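Local coordinates for protein CCMAN5 (Cellulosimicrobium cellulans, PDB 2XSG) that probably hydrolyses alpha-mannosidic linkages as a family GH92 glycoside hydrolase, an enzyme used to enable mannose-6-phosphate modification of yeast-produced recombinant lysosomal enzymes, at residues Asn324-Ser329 with Gly344-Asp349. Numbering follows the deposited sequence.
Sequences NATSTS and GFTYYD
The carbonyl oxygen of Tyr347 is gripped by two donors from 324-329. Thr326 OG1 gives its hydrogen to Tyr347 O over 2.8 Å; the donor lies in the carbonyl plane, on a lone pair, with a C=O...donor angle of 108°. Ala325 N bonds the same Tyr347 O at 3.0 Å, also in plane but nearer the line of the C=O bond (152°). Thr326 can do this because OG1 lies beside its own backbone N, a position that also brings it to 3.3 Å from Tyr347 CB.

The bend supplying both donors is held by Asn324, whose OD1 accepts from Thr326 N at 3.0 Å, closing an Asx turn. With CG anti to the backbone N (chi1 -171°), the Asn324 and Thr346 side chains cross at about a right angle, the amide meeting the methyl CG2 of Thr346, 3.6 Å from Asn324 OD1. Shortened to an alanine here, the side chain would lose the acceptor for Thr326 N, which is likely to leave the turn freer to shift and the Thr346 methyl without the amide packed across it.

Ala325 CB meets Asp349 CB at 3.6 Å, while Tyr348 brings CD2 of its ring obliquely to 3.5 Å from Asn324 N. Beyond the pair, the Tyr347 ring stacks on Tyr332 and touches helix 368-387. Asn324 and Tyr348 form an antiparallel non-hydrogen-bonded pair, and an Asx turn leads the chain out of this short two-stranded sheet in the GH92 catalytic domain.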
loop_
_atom_site.group_PDB
_atom_site.type_symbol
_atom_site.label_atom_id
_atom_site.label_comp_id
_atom_site.label_asym_id
_atom_site.label_seq_id
_atom_site.Cartn_x
_atom_site.Cartn_y
_atom_site.Cartn_z
ATOM N N ASN A 324 1.601 3.780 11.949
ATOM C CA ASN A 324 2.200 4.086 13.249
ATOM C C ASN A 324 1.621 3.102 14.273
ATOM O O ASN A 324 0.420 3.134 14.562
ATOM C CB ASN A 324 1.910 5.550 13.621
ATOM C CG ASN A 324 2.663 6.028 14.859
ATOM O OD1 ASN A 324 2.960 5.256 15.785
ATOM N ND2 ASN A 324 2.934 7.334 14.901
ATOM N N ALA A 325 2.463 2.191 14.758
ATOM C CA ALA A 325 2.097 1.205 15.791
ATOM C C ALA A 325 2.736 1.508 17.160
ATOM O O ALA A 325 2.908 0.613 17.986
ATOM C CB ALA A 325 2.475 -0.189 15.333
ATOM N N THR A 326 3.039 2.783 17.392
ATOM C CA THR A 326 3.680 3.280 18.625
ATOM C C THR A 326 2.714 4.100 19.478
ATOM O O THR A 326 1.933 4.897 18.955
ATOM C CB THR A 326 4.915 4.176 18.272
ATOM O OG1 THR A 326 5.779 3.450 17.388
ATOM C CG2 THR A 326 5.708 4.633 19.511
ATOM N N SER A 327 2.795 3.916 20.792
ATOM C CA SER A 327 2.017 4.701 21.747
ATOM C C SER A 327 2.591 6.100 21.907
ATOM O O SER A 327 3.708 6.360 21.461
ATOM C CB SER A 327 2.011 4.004 23.105
ATOM O OG SER A 327 3.289 4.060 23.732
ATOM N N THR A 328 1.836 6.991 22.558
ATOM C CA THR A 328 2.333 8.344 22.875
ATOM C C THR A 328 3.443 8.311 23.932
ATOM O O THR A 328 4.155 9.295 24.129
ATOM C CB THR A 328 1.198 9.324 23.284
ATOM O OG1 THR A 328 0.518 8.827 24.451
ATOM C CG2 THR A 328 0.201 9.490 22.147
ATOM N N SER A 329 3.586 7.163 24.600
ATOM C CA SER A 329 4.636 6.971 25.585
ATOM C C SER A 329 5.913 6.378 24.981
ATOM O O SER A 329 6.859 6.087 25.719
ATOM C CB SER A 329 4.141 6.085 26.732
ATOM O OG SER A 329 2.946 6.596 27.286
ATOM N N GLY A 344 13.951 6.346 20.591
ATOM C CA GLY A 344 14.500 7.339 19.664
ATOM C C GLY A 344 14.005 7.253 18.232
ATOM O O GLY A 344 14.612 7.836 17.326
ATOM N N PHE A 345 12.903 6.534 18.027
ATOM C CA PHE A 345 12.327 6.336 16.693
ATOM C C PHE A 345 10.884 5.888 16.848
ATOM O O PHE A 345 10.474 5.420 17.923
ATOM C CB PHE A 345 13.147 5.326 15.867
ATOM C CG PHE A 345 12.815 3.884 16.126
ATOM C CD1 PHE A 345 13.291 3.236 17.265
ATOM C CD2 PHE A 345 12.068 3.156 15.199
ATOM C CE1 PHE A 345 12.999 1.888 17.497
ATOM C CE2 PHE A 345 11.759 1.803 15.419
ATOM C CZ PHE A 345 12.223 1.165 16.578
ATOM N N THR A 346 10.113 6.040 15.784
ATOM C CA THR A 346 8.721 5.599 15.782
ATOM C C THR A 346 8.649 4.205 15.181
ATOM O O THR A 346 9.202 3.945 14.093
ATOM C CB THR A 346 7.833 6.594 15.009
ATOM O OG1 THR A 346 7.827 7.827 15.724
ATOM C CG2 THR A 346 6.365 6.109 14.872
ATOM N N TYR A 347 7.977 3.303 15.896
ATOM C CA TYR A 347 7.806 1.938 15.414
ATOM C C TYR A 347 6.571 1.870 14.510
ATOM O O TYR A 347 5.457 2.205 14.925
ATOM C CB TYR A 347 7.699 0.953 16.585
ATOM C CG TYR A 347 7.496 -0.483 16.180
ATOM C CD1 TYR A 347 8.553 -1.245 15.683
ATOM C CD2 TYR A 347 6.245 -1.086 16.288
ATOM C CE1 TYR A 347 8.366 -2.575 15.297
ATOM C CE2 TYR A 347 6.059 -2.421 15.921
ATOM C CZ TYR A 347 7.128 -3.159 15.434
ATOM O OH TYR A 347 6.948 -4.477 15.062
ATOM N N TYR A 348 6.792 1.443 13.274
ATOM C CA TYR A 348 5.726 1.167 12.328
ATOM C C TYR A 348 5.533 -0.346 12.158
ATOM O O TYR A 348 6.470 -1.138 12.353
ATOM C CB TYR A 348 6.032 1.837 10.974
ATOM C CG TYR A 348 6.093 3.344 11.096
ATOM C CD1 TYR A 348 7.291 4.005 11.415
ATOM C CD2 TYR A 348 4.941 4.107 10.941
ATOM C CE1 TYR A 348 7.322 5.396 11.552
ATOM C CE2 TYR A 348 4.962 5.469 11.086
ATOM C CZ TYR A 348 6.147 6.109 11.387
ATOM O OH TYR A 348 6.106 7.471 11.522
ATOM N N ASP A 349 4.303 -0.721 11.809
ATOM C CA ASP A 349 3.913 -2.110 11.618
ATOM C C ASP A 349 2.764 -2.167 10.617
ATOM O O ASP A 349 2.071 -1.154 10.402
ATOM C CB ASP A 349 3.500 -2.721 12.957
ATOM C CG ASP A 349 3.440 -4.247 12.931
ATOM O OD1 ASP A 349 3.800 -4.881 11.906
ATOM O OD2 ASP A 349 2.991 -4.819 13.949
#